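Local coordinates for protein group 3 allergen SMIPP-S YvT004A06 (PDB 3H7T) that is a trypsin-like serine protease paralogue of the scabies mite that is inactivated and so probably does not cleave peptides as its active relatives do, at residues 10-15 with 137-142; 17-22 with 59-64; 34-39 with 93-98; 105-110 with 222-227. One frame throughout, in Å; residues are numbered along the deposited sequence.

Interaction 1: 10-15 with 137-142; sequences TKEPWA and GDLMEA
E141 OE2 is hydrogen-bonded to S7 OG, and E12 OE2 stands 2.7 Å from that same E141 OE2. S7 OG also lies within hydrogen-bonding range of E12 OE1, so the serine hydroxyl is near both acids. Their carboxylate planes are turned 63° apart and the chains cross at about a right angle. Two like charges this close would probably raise the proton affinity of the pair. Basic groups probably offset part of this: K5 NZ forms a salt bridge with E141 OE1, and water 1, 2.8 Å from E141 OE1, donates to it while accepting from K11 NZ at 2.7 Å. K11 NZ itself stays 4.6 Å from E141 OE2, beyond a direct salt bridge. E141 reaches this position because its CG sits between the backbone N and the carbonyl carbon (chi1 65°) and the chain runs extended from there. E12 instead bends at chi2 (92°), which swings its carboxylate across to the strand. A methyl packs against the same carboxylate: L139 CD2 is 3.5 Å from E12 OE1. The E12 backbone is shaped by a type I turn from E12 to A15, closed by A15 N to E12 O at 2.9 Å, and E12 CA lies over one face of the W14 ring, toward its rim. In the two-barrel fold of the trypsin family, the loop 10-15 between strands 5-6 and 15-20 here meets strand 140-147; strand 119-124 supports E12, A15 and L139 through L121 and S123, while W14 rests on P189 and V191 of strand 189-192.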
loop_
_atom_site.group_PDB
_atom_site.type_symbol
_atom_site.label_atom_id
_atom_site.label_comp_id
_atom_site.label_asym_id
_atom_site.label_seq_id
_atom_site.Cartn_x
_atom_site.Cartn_y
_atom_site.Cartn_z
ATOM N N THR A 10 9.755 3.950 13.746
ATOM C CA THR A 10 10.583 5.153 13.588
ATOM C C THR A 10 11.333 5.151 12.252
ATOM O O THR A 10 11.698 6.209 11.741
ATOM C CB THR A 10 11.548 5.413 14.798
ATOM O OG1 THR A 10 12.539 4.385 14.883
ATOM C CG2 THR A 10 10.773 5.484 16.118
ATOM N N LYS A 11 11.521 3.967 11.667
ATOM C CA LYS A 11 12.119 3.860 10.329
ATOM C C LYS A 11 11.113 4.133 9.214
ATOM O O LYS A 11 11.499 4.532 8.123
ATOM C CB LYS A 11 12.787 2.500 10.110
ATOM C CG LYS A 11 13.616 2.004 11.293
ATOM C CD LYS A 11 14.997 2.643 11.352
ATOM C CE LYS A 11 16.032 1.798 10.625
ATOM N NZ LYS A 11 16.064 0.388 11.131
ATOM N N GLU A 12 9.830 3.895 9.476
ATOM C CA GLU A 12 8.780 4.193 8.497
ATOM C C GLU A 12 7.578 4.827 9.182
ATOM O O GLU A 12 6.495 4.243 9.181
ATOM C CB GLU A 12 8.346 2.935 7.726
ATOM C CG GLU A 12 9.404 2.318 6.838
ATOM C CD GLU A 12 10.215 1.237 7.531
ATOM O OE1 GLU A 12 9.670 0.514 8.402
ATOM O OE2 GLU A 12 11.402 1.091 7.184
ATOM N N PRO A 13 7.765 6.040 9.758
ATOM C CA PRO A 13 6.744 6.693 10.592
ATOM C C PRO A 13 5.464 7.071 9.847
ATOM O O PRO A 13 4.487 7.490 10.481
ATOM C CB PRO A 13 7.466 7.941 11.118
ATOM C CG PRO A 13 8.569 8.189 10.132
ATOM C CD PRO A 13 9.009 6.834 9.703
ATOM N N TRP A 14 5.476 6.908 8.523
ATOM C CA TRP A 14 4.308 7.148 7.675
ATOM C C TRP A 14 3.367 5.950 7.615
ATOM O O TRP A 14 2.198 6.095 7.245
ATOM C CB TRP A 14 4.746 7.531 6.252
ATOM C CG TRP A 14 5.793 6.613 5.671
ATOM C CD1 TRP A 14 5.579 5.451 4.970
ATOM C CD2 TRP A 14 7.213 6.786 5.735
ATOM N NE1 TRP A 14 6.779 4.898 4.603
ATOM C CE2 TRP A 14 7.798 5.693 5.061
ATOM C CE3 TRP A 14 8.050 7.762 6.301
ATOM C CZ2 TRP A 14 9.191 5.543 4.934
ATOM C CZ3 TRP A 14 9.429 7.613 6.174
ATOM C CH2 TRP A 14 9.983 6.504 5.493
ATOM N N ALA A 15 3.880 4.773 7.975
ATOM C CA ALA A 15 3.121 3.529 7.876
ATOM C C ALA A 15 2.026 3.430 8.929
ATOM O O ALA A 15 2.243 3.739 10.106
ATOM C CB ALA A 15 4.054 2.321 7.956
ATOM N N GLY A 137 3.104 -9.938 13.441
ATOM C CA GLY A 137 2.855 -9.050 14.584
ATOM C C GLY A 137 3.733 -7.802 14.560
ATOM O O GLY A 137 3.342 -6.736 15.050
ATOM N N ASP A 138 4.917 -7.943 13.966
ATOM C CA ASP A 138 5.931 -6.901 13.923
ATOM C C ASP A 138 5.971 -6.278 12.531
ATOM O O ASP A 138 5.786 -6.979 11.525
ATOM C CB ASP A 138 7.312 -7.504 14.202
ATOM C CG ASP A 138 7.425 -8.142 15.578
ATOM O OD1 ASP A 138 6.903 -7.586 16.563
ATOM O OD2 ASP A 138 8.085 -9.197 15.679
ATOM N N LEU A 139 6.212 -4.972 12.481
ATOM C CA LEU A 139 6.420 -4.275 11.212
ATOM C C LEU A 139 7.692 -4.806 10.542
ATOM O O LEU A 139 8.746 -4.911 11.184
ATOM C CB LEU A 139 6.502 -2.755 11.433
ATOM C CG LEU A 139 6.799 -1.891 10.196
ATOM C CD1 LEU A 139 5.585 -1.867 9.276
ATOM C CD2 LEU A 139 7.198 -0.471 10.605
ATOM N N MET A 140 7.568 -5.189 9.270
ATOM C CA MET A 140 8.697 -5.680 8.478
ATOM C C MET A 140 9.020 -4.671 7.383
ATOM O O MET A 140 8.142 -3.916 6.962
ATOM C CB MET A 140 8.371 -7.021 7.832
ATOM C CG MET A 140 7.872 -8.113 8.815
ATOM S SD MET A 140 9.131 -8.596 10.012
ATOM C CE MET A 140 10.158 -9.678 9.026
ATOM N N GLU A 141 10.262 -4.687 6.902
ATOM C CA GLU A 141 10.651 -3.830 5.782
ATOM C C GLU A 141 11.484 -4.601 4.768
ATOM O O GLU A 141 12.154 -5.571 5.119
ATOM C CB GLU A 141 11.444 -2.604 6.272
ATOM C CG GLU A 141 12.794 -2.975 6.892
ATOM C CD GLU A 141 13.697 -1.786 7.164
ATOM O OE1 GLU A 141 14.891 -1.875 6.825
ATOM O OE2 GLU A 141 13.229 -0.769 7.712
ATOM N N ALA A 142 11.444 -4.164 3.515
ATOM C CA ALA A 142 12.370 -4.651 2.500
ATOM C C ALA A 142 12.556 -3.626 1.390
ATOM O O ALA A 142 11.672 -2.799 1.122
ATOM C CB ALA A 142 11.904 -5.985 1.920
HETATM O O HOH W 1 16.632 -0.540 8.619
#

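Interaction 2: 17-22 with 59-64; sequences GVLVDE and YRTTKG
L19 makes the contact with both of its terminal methyls. CD2 meets the methyl CG2 of T61 at 4.2 Å, the two side chains crossing at about a right angle, while L19 CD1 stands 4.2 Å from the carbonyl oxygen R60 O. These are loose van der Waals approaches, and the 97 Å² buried between the segments agrees with a small patch at the surface. The T61 methyl has a second neighbour within its own loop: CG2 sits 3.4 Å above the plane of the R60 guanidinium, over its centre. R60 can fold beneath T61 because its chain leaves extended and then bends at chi3 (69°). T61 in turn has OG1 between the backbone N and the carbonyl carbon (chi1 62°), a setting that puts CG2 beside the backbone N and on the L19 side. The strand carrying L19 belongs to the six-stranded antiparallel barrel of the trypsin fold; G17 and L19 pair through their backbones with H54 and S52 of strand 51-55, so the contact lies where the first and fourth strands close that barrel. L19 also packs on S52 and H54. Further out, the loop 59-64 is positioned largely by polar groups. S57 OG is hydrogen-bonded to Y59 N and T62 O, and H54 NE2 makes weak hydrogen bonds to Y59 O and T62 O. R60 pairs through its backbone with G137, its guanidinium has a cation-pi interaction with F25, and its side chain leans on W125 and Y135.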
loop_
_atom_site.group_PDB
_atom_site.type_symbol
_atom_site.label_atom_id
_atom_site.label_comp_id
_atom_site.label_asym_id
_atom_site.label_seq_id
_atom_site.Cartn_x
_atom_site.Cartn_y
_atom_site.Cartn_z
ATOM N N GLY A 17 -1.675 0.876 10.031
ATOM C CA GLY A 17 -2.485 -0.308 9.852
ATOM C C GLY A 17 -3.915 0.074 9.543
ATOM O O GLY A 17 -4.446 1.048 10.090
ATOM N N VAL A 18 -4.537 -0.671 8.639
ATOM C CA VAL A 18 -5.937 -0.427 8.301
ATOM C C VAL A 18 -6.750 -1.645 8.711
ATOM O O VAL A 18 -6.752 -2.675 8.034
ATOM C CB VAL A 18 -6.144 -0.078 6.813
ATOM C CG1 VAL A 18 -7.630 0.175 6.512
ATOM C CG2 VAL A 18 -5.297 1.143 6.428
ATOM N N LEU A 19 -7.415 -1.515 9.854
ATOM C CA LEU A 19 -8.215 -2.596 10.409
ATOM C C LEU A 19 -9.636 -2.483 9.882
ATOM O O LEU A 19 -10.291 -1.445 10.023
ATOM C CB LEU A 19 -8.174 -2.556 11.946
ATOM C CG LEU A 19 -6.868 -3.060 12.584
ATOM C CD1 LEU A 19 -5.740 -2.035 12.512
ATOM C CD2 LEU A 19 -7.090 -3.510 14.028
ATOM N N VAL A 20 -10.094 -3.550 9.248
ATOM C CA VAL A 20 -11.397 -3.557 8.611
ATOM C C VAL A 20 -12.218 -4.663 9.241
ATOM O O VAL A 20 -11.800 -5.820 9.261
ATOM C CB VAL A 20 -11.284 -3.769 7.083
ATOM C CG1 VAL A 20 -12.639 -3.644 6.428
ATOM C CG2 VAL A 20 -10.309 -2.755 6.467
ATOM N N ASP A 21 -13.391 -4.290 9.748
ATOM C CA ASP A 21 -14.241 -5.201 10.495
ATOM C C ASP A 21 -14.581 -6.456 9.693
ATOM O O ASP A 21 -15.145 -6.370 8.599
ATOM C CB ASP A 21 -15.510 -4.476 10.953
ATOM C CG ASP A 21 -16.124 -5.103 12.183
ATOM O OD1 ASP A 21 -15.988 -6.329 12.350
ATOM O OD2 ASP A 21 -16.750 -4.371 12.983
ATOM N N GLU A 22 -14.199 -7.608 10.252
ATOM C CA GLU A 22 -14.430 -8.948 9.673
ATOM C C GLU A 22 -13.842 -9.157 8.267
ATOM O O GLU A 22 -14.238 -10.077 7.540
ATOM C CB GLU A 22 -15.923 -9.320 9.720
ATOM N N TYR A 59 3.852 -2.493 16.127
ATOM C CA TYR A 59 2.974 -3.644 16.241
ATOM C C TYR A 59 1.720 -3.480 15.394
ATOM O O TYR A 59 1.224 -2.369 15.214
ATOM C CB TYR A 59 2.628 -3.916 17.716
ATOM C CG TYR A 59 3.859 -4.166 18.549
ATOM C CD1 TYR A 59 4.536 -5.384 18.477
ATOM C CD2 TYR A 59 4.369 -3.173 19.395
ATOM C CE1 TYR A 59 5.688 -5.612 19.232
ATOM C CE2 TYR A 59 5.514 -3.396 20.152
ATOM C CZ TYR A 59 6.165 -4.615 20.068
ATOM O OH TYR A 59 7.300 -4.839 20.821
ATOM N N ARG A 60 1.211 -4.604 14.895
ATOM C CA ARG A 60 0.112 -4.607 13.930
ATOM C C ARG A 60 -1.202 -4.062 14.482
ATOM O O ARG A 60 -1.925 -3.350 13.772
ATOM C CB ARG A 60 -0.112 -6.018 13.368
ATOM C CG ARG A 60 -1.080 -6.041 12.189
ATOM C CD ARG A 60 -1.257 -7.430 11.604
ATOM N NE ARG A 60 -1.961 -8.381 12.475
ATOM C CZ ARG A 60 -3.284 -8.466 12.607
ATOM N NH1 ARG A 60 -4.080 -7.630 11.956
ATOM N NH2 ARG A 60 -3.816 -9.391 13.408
ATOM N N THR A 61 -1.515 -4.417 15.731
ATOM C CA THR A 61 -2.837 -4.128 16.298
ATOM C C THR A 61 -2.786 -3.454 17.670
ATOM O O THR A 61 -3.822 -3.060 18.190
ATOM C CB THR A 61 -3.715 -5.415 16.427
ATOM O OG1 THR A 61 -3.091 -6.349 17.320
ATOM C CG2 THR A 61 -3.942 -6.079 15.081
ATOM N N THR A 62 -1.593 -3.331 18.249
ATOM C CA THR A 62 -1.446 -2.853 19.630
ATOM C C THR A 62 -0.412 -1.741 19.806
ATOM O O THR A 62 0.442 -1.517 18.941
ATOM C CB THR A 62 -1.049 -4.001 20.591
ATOM O OG1 THR A 62 0.141 -4.637 20.105
ATOM C CG2 THR A 62 -2.167 -5.029 20.726
ATOM N N LYS A 63 -0.513 -1.047 20.941
ATOM C CA LYS A 63 0.499 -0.087 21.416
ATOM C C LYS A 63 0.663 1.178 20.598
ATOM O O LYS A 63 1.745 1.764 20.559
ATOM C CB LYS A 63 1.862 -0.760 21.624
ATOM C CG LYS A 63 2.096 -1.215 23.042
ATOM C CD LYS A 63 3.227 -2.204 23.124
ATOM C CE LYS A 63 3.330 -2.747 24.533
ATOM N NZ LYS A 63 3.765 -4.158 24.525
ATOM N N GLY A 64 -0.399 1.618 19.949
ATOM C CA GLY A 64 -0.337 2.924 19.323
ATOM C C GLY A 64 -1.588 3.698 19.638
ATOM O O GLY A 64 -2.056 3.732 20.779
#

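Interaction 3: 34-39 with 93-98; sequences NFVITA and MPIKLD
I95 reaches V36 with the last atom of its longer branch. From CB, the short branch CG2, anti to the backbone N, does not reach segment 34-39. CG1 takes the position anti to the carbonyl carbon (chi1 -60°) and merely carries CD1, which the nearly extended chi2 (169°) brings to V36 CG2 at 3.8 Å. The two side chains cross at about a right angle, methyl against methyl, and V36 offers the branch beside its own backbone N. I95 also packs on I30 and Y55 of the barrel and on T102 of a loop; V36 packs on I53. At the more exposed end, N34 and P94 lie side by side and point the same way; N34 OD1 is 4.0 Å from both P94 CA and P94 CG. Backbone pairing of N34 with T91 and V36 with I89 sets strand 35-38 beside strand 87-91 in the antiparallel barrel. The loop 93-98, which follows strand 87-91, is tied by I95 to A33, just before N34. The chemistry is hydrocarbon contact at V36-I95 and an amide oxygen against a proline at N34-P94, so the alignment probably depends more on the surrounding backbone bonds.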
loop_
_atom_site.group_PDB
_atom_site.type_symbol
_atom_site.label_atom_id
_atom_site.label_comp_id
_atom_site.label_asym_id
_atom_site.label_seq_id
_atom_site.Cartn_x
_atom_site.Cartn_y
_atom_site.Cartn_z
ATOM N N ASN A 34 -5.254 14.264 8.441
ATOM C CA ASN A 34 -6.643 13.855 8.239
ATOM C C ASN A 34 -6.832 12.764 7.183
ATOM O O ASN A 34 -7.905 12.163 7.099
ATOM C CB ASN A 34 -7.486 15.086 7.880
ATOM C CG ASN A 34 -7.388 16.178 8.930
ATOM O OD1 ASN A 34 -7.927 16.049 10.033
ATOM N ND2 ASN A 34 -6.684 17.253 8.597
ATOM N N PHE A 35 -5.792 12.497 6.392
ATOM C CA PHE A 35 -5.913 11.574 5.255
ATOM C C PHE A 35 -4.880 10.439 5.217
ATOM O O PHE A 35 -3.677 10.655 5.405
ATOM C CB PHE A 35 -5.892 12.347 3.934
ATOM C CG PHE A 35 -7.105 13.215 3.720
ATOM C CD1 PHE A 35 -8.296 12.669 3.247
ATOM C CD2 PHE A 35 -7.055 14.580 3.994
ATOM C CE1 PHE A 35 -9.425 13.470 3.053
ATOM C CE2 PHE A 35 -8.173 15.393 3.801
ATOM C CZ PHE A 35 -9.362 14.838 3.329
ATOM N N VAL A 36 -5.375 9.235 4.951
ATOM C CA VAL A 36 -4.537 8.055 4.790
ATOM C C VAL A 36 -4.834 7.413 3.436
ATOM O O VAL A 36 -5.981 7.410 2.995
ATOM C CB VAL A 36 -4.776 7.046 5.946
ATOM C CG1 VAL A 36 -4.327 5.628 5.562
ATOM C CG2 VAL A 36 -4.066 7.512 7.213
ATOM N N ILE A 37 -3.801 6.891 2.773
ATOM C CA ILE A 37 -3.986 6.169 1.514
ATOM C C ILE A 37 -3.667 4.674 1.679
ATOM O O ILE A 37 -2.661 4.308 2.283
ATOM C CB ILE A 37 -3.182 6.795 0.343
ATOM C CG1 ILE A 37 -3.496 6.079 -0.981
ATOM C CG2 ILE A 37 -1.672 6.827 0.644
ATOM C CD1 ILE A 37 -3.058 6.847 -2.221
ATOM N N THR A 38 -4.541 3.839 1.130
ATOM C CA THR A 38 -4.392 2.384 1.161
ATOM C C THR A 38 -4.833 1.823 -0.200
ATOM O O THR A 38 -5.063 2.595 -1.139
ATOM C CB THR A 38 -5.184 1.769 2.372
ATOM O OG1 THR A 38 -4.869 0.384 2.515
ATOM C CG2 THR A 38 -6.704 1.934 2.209
ATOM N N ALA A 39 -4.916 0.498 -0.327
ATOM C CA ALA A 39 -5.417 -0.117 -1.557
ATOM C C ALA A 39 -6.938 -0.145 -1.548
ATOM O O ALA A 39 -7.546 -0.324 -0.498
ATOM C CB ALA A 39 -4.876 -1.533 -1.714
ATOM N N MET A 93 -11.010 11.870 13.677
ATOM C CA MET A 93 -10.234 12.845 14.432
ATOM C C MET A 93 -8.848 12.955 13.794
ATOM O O MET A 93 -8.407 12.021 13.126
ATOM C CB MET A 93 -10.117 12.413 15.900
ATOM C CG MET A 93 -11.450 12.180 16.602
ATOM N N PRO A 94 -8.160 14.097 13.987
ATOM C CA PRO A 94 -6.834 14.260 13.389
ATOM C C PRO A 94 -5.793 13.296 13.954
ATOM O O PRO A 94 -5.822 12.964 15.135
ATOM C CB PRO A 94 -6.462 15.705 13.743
ATOM C CG PRO A 94 -7.760 16.378 14.004
ATOM C CD PRO A 94 -8.613 15.338 14.644
ATOM N N ILE A 95 -4.893 12.843 13.090
ATOM C CA ILE A 95 -3.786 11.989 13.494
ATOM C C ILE A 95 -2.732 12.854 14.184
ATOM O O ILE A 95 -2.332 13.898 13.659
ATOM C CB ILE A 95 -3.169 11.251 12.269
ATOM C CG1 ILE A 95 -4.227 10.381 11.582
ATOM C CG2 ILE A 95 -1.970 10.407 12.686
ATOM C CD1 ILE A 95 -3.809 9.827 10.224
ATOM N N LYS A 96 -2.295 12.418 15.362
ATOM C CA LYS A 96 -1.311 13.166 16.140
ATOM C C LYS A 96 0.114 12.941 15.636
ATOM O O LYS A 96 0.811 12.027 16.092
ATOM C CB LYS A 96 -1.421 12.826 17.631
ATOM C CG LYS A 96 -2.668 13.375 18.311
ATOM C CD LYS A 96 -2.663 13.089 19.811
ATOM C CE LYS A 96 -1.772 14.063 20.578
ATOM N NZ LYS A 96 -1.586 13.641 22.001
ATOM N N LEU A 97 0.530 13.777 14.687
ATOM C CA LEU A 97 1.884 13.747 14.139
ATOM C C LEU A 97 2.896 14.146 15.207
ATOM O O LEU A 97 2.610 14.993 16.053
ATOM C CB LEU A 97 1.994 14.691 12.938
ATOM C CG LEU A 97 1.001 14.569 11.773
ATOM C CD1 LEU A 97 1.230 15.697 10.770
ATOM C CD2 LEU A 97 1.094 13.212 11.084
ATOM N N ASP A 98 4.078 13.538 15.174
ATOM C CA ASP A 98 5.072 13.777 16.222
ATOM C C ASP A 98 6.522 13.741 15.735
ATOM O O ASP A 98 7.448 13.756 16.543
ATOM C CB ASP A 98 4.873 12.784 17.379
ATOM C CG ASP A 98 5.238 11.358 17.004
ATOM O OD1 ASP A 98 5.426 11.070 15.801
ATOM O OD2 ASP A 98 5.325 10.516 17.922
#

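Interaction 4: 105-110 with 222-227; sequences IELPSL and LDIKDI. With ZN (zinc ion), chain G.
L107 and L110 provide the apolar half of this contact, each against a different part of helix 221-228. L107 CD1 meets I224 CG2 at 3.9 Å, the side chains crossing obliquely; I224 presents CG2 from the position anti to its backbone N, while its other branch leads away from L107. L110 CD1 comes 3.9 Å from L222 CG and 4.1 Å from L222 CD1, and its CG, anti to the backbone N (chi1 176°), carries the isobutyl group over to the helix. A second kind of contact uses the hydrocarbon of a charged residue: K225 CG lies 4.2 Å from L107 CD1. Metal binding is separate. D223 OD2 coordinates zinc at 1.9 Å, whereas D223 OD1 remains at 2.9 Å, so this carboxylate binds through one oxygen; water 2 is a further ligand. I224, the one buried residue of those that touch, packs on L31 and Y86, joining the C-terminal helix of this trypsin-type fold to loops flanking strands of the first barrel. The closest approaches between the segments are all carbon to carbon: D223 does not touch 105-110 and K225 meets L107 through CG, so charge and metal probably contribute little to this join.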
loop_
_atom_site.group_PDB
_atom_site.type_symbol
_atom_site.label_atom_id
_atom_site.label_comp_id
_atom_site.label_asym_id
_atom_site.label_seq_id
_atom_site.Cartn_x
_atom_site.Cartn_y
_atom_site.Cartn_z
ATOM N N ILE A 105 3.982 11.301 4.723
ATOM C CA ILE A 105 4.865 11.048 3.588
ATOM C C ILE A 105 4.413 11.919 2.419
ATOM O O ILE A 105 3.222 11.991 2.127
ATOM C CB ILE A 105 4.864 9.535 3.167
ATOM C CG1 ILE A 105 5.916 9.250 2.086
ATOM C CG2 ILE A 105 3.484 9.087 2.680
ATOM C CD1 ILE A 105 7.305 8.952 2.620
ATOM N N GLU A 106 5.365 12.570 1.754
ATOM C CA GLU A 106 5.057 13.462 0.628
ATOM C C GLU A 106 4.665 12.694 -0.632
ATOM O O GLU A 106 5.137 11.583 -0.868
ATOM C CB GLU A 106 6.236 14.400 0.326
ATOM C CG GLU A 106 6.569 15.400 1.437
ATOM C CD GLU A 106 5.396 16.292 1.819
ATOM O OE1 GLU A 106 4.789 16.909 0.917
ATOM O OE2 GLU A 106 5.087 16.380 3.030
ATOM N N LEU A 107 3.796 13.290 -1.439
ATOM C CA LEU A 107 3.439 12.712 -2.734
ATOM C C LEU A 107 4.551 12.949 -3.762
ATOM O O LEU A 107 5.308 13.908 -3.635
ATOM C CB LEU A 107 2.095 13.269 -3.219
ATOM C CG LEU A 107 0.862 12.849 -2.404
ATOM C CD1 LEU A 107 -0.391 13.641 -2.812
ATOM C CD2 LEU A 107 0.619 11.347 -2.562
ATOM N N PRO A 108 4.667 12.064 -4.775
ATOM C CA PRO A 108 5.672 12.225 -5.816
ATOM C C PRO A 108 5.202 13.249 -6.854
ATOM O O PRO A 108 4.036 13.635 -6.840
ATOM C CB PRO A 108 5.695 10.844 -6.463
ATOM C CG PRO A 108 4.284 10.402 -6.385
ATOM C CD PRO A 108 3.819 10.882 -5.026
ATOM N N SER A 109 6.096 13.639 -7.760
ATOM C CA SER A 109 5.755 14.506 -8.891
ATOM C C SER A 109 4.834 13.776 -9.871
ATOM O O SER A 109 4.765 12.531 -9.880
ATOM C CB SER A 109 7.026 14.968 -9.604
ATOM O OG SER A 109 7.769 13.852 -10.068
ATOM N N LEU A 110 4.124 14.549 -10.690
ATOM C CA LEU A 110 3.140 13.995 -11.607
ATOM C C LEU A 110 3.746 12.942 -12.520
ATOM O O LEU A 110 4.811 13.151 -13.103
ATOM C CB LEU A 110 2.480 15.098 -12.443
ATOM C CG LEU A 110 1.484 14.639 -13.517
ATOM C CD1 LEU A 110 0.193 14.088 -12.905
ATOM C CD2 LEU A 110 1.181 15.783 -14.472
ATOM N N LEU A 222 -3.077 13.702 -9.276
ATOM C CA LEU A 222 -4.175 14.647 -9.502
ATOM C C LEU A 222 -5.439 14.189 -8.790
ATOM O O LEU A 222 -6.151 14.993 -8.184
ATOM C CB LEU A 222 -4.478 14.789 -10.997
ATOM C CG LEU A 222 -3.378 15.224 -11.968
ATOM C CD1 LEU A 222 -3.814 14.928 -13.392
ATOM C CD2 LEU A 222 -3.017 16.696 -11.793
ATOM N N ASP A 223 -5.719 12.891 -8.880
ATOM C CA ASP A 223 -6.858 12.314 -8.184
ATOM C C ASP A 223 -6.703 12.417 -6.668
ATOM O O ASP A 223 -7.650 12.799 -5.976
ATOM C CB ASP A 223 -7.059 10.864 -8.605
ATOM C CG ASP A 223 -7.344 10.727 -10.080
ATOM O OD1 ASP A 223 -8.502 10.968 -10.480
ATOM O OD2 ASP A 223 -6.408 10.384 -10.840
ATOM N N ILE A 224 -5.513 12.091 -6.158
ATOM C CA ILE A 224 -5.256 12.161 -4.712
ATOM C C ILE A 224 -5.441 13.590 -4.201
ATOM O O ILE A 224 -6.047 13.807 -3.145
ATOM C CB ILE A 224 -3.827 11.662 -4.303
ATOM C CG1 ILE A 224 -3.468 10.300 -4.927
ATOM C CG2 ILE A 224 -3.700 11.610 -2.783
ATOM C CD1 ILE A 224 -4.482 9.221 -4.749
ATOM N N LYS A 225 -4.922 14.554 -4.962
ATOM C CA LYS A 225 -5.017 15.964 -4.590
ATOM C C LYS A 225 -6.441 16.512 -4.730
ATOM O O LYS A 225 -6.839 17.401 -3.977
ATOM C CB LYS A 225 -4.007 16.801 -5.383
ATOM C CG LYS A 225 -2.575 16.575 -4.922
ATOM C CD LYS A 225 -1.564 17.357 -5.744
ATOM C CE LYS A 225 -0.195 17.305 -5.074
ATOM N NZ LYS A 225 0.873 17.936 -5.892
ATOM N N ASP A 226 -7.201 15.968 -5.682
ATOM C CA ASP A 226 -8.626 16.288 -5.827
ATOM C C ASP A 226 -9.438 15.821 -4.622
ATOM O O ASP A 226 -10.327 16.537 -4.155
ATOM C CB ASP A 226 -9.203 15.642 -7.087
ATOM C CG ASP A 226 -8.880 16.419 -8.358
ATOM O OD1 ASP A 226 -8.226 17.483 -8.288
ATOM O OD2 ASP A 226 -9.280 15.943 -9.439
ATOM N N ILE A 227 -9.145 14.604 -4.158
ATOM C CA ILE A 227 -9.805 14.029 -3.000
ATOM C C ILE A 227 -9.550 14.906 -1.779
ATOM O O ILE A 227 -10.491 15.274 -1.072
ATOM C CB ILE A 227 -9.333 12.569 -2.713
ATOM C CG1 ILE A 227 -9.941 11.591 -3.724
ATOM C CG2 ILE A 227 -9.724 12.152 -1.308
ATOM C CD1 ILE A 227 -9.281 10.218 -3.737
HETATM ZN ZN ZN G . -6.830 9.930 -12.660
HETATM O O HOH W 2 -5.044 9.528 -13.303
#

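Interactions 2 and 3 share the six-stranded barrel, their centres 14 Å apart, and meet where V18 touches T38. Interaction 1 brings the loop before that barrel to strand 140-147 of the seven-stranded sheet, and G137 O probably accepts a hydrogen bond from R60 N of interaction 2. The centre of interaction 4 is 22 and 25 Å from those of interactions 1 and 2 but 15 Å from that of interaction 3; W14 packs on I105 and I37 on I224. Along the chain, interactions 2 and 3 cross, nest within interaction 1 and close before interaction 4 opens, which crosses interaction 1. Interaction 1 thus joins the two barrels, and interaction 4 brings the C-terminal helix against 105-110.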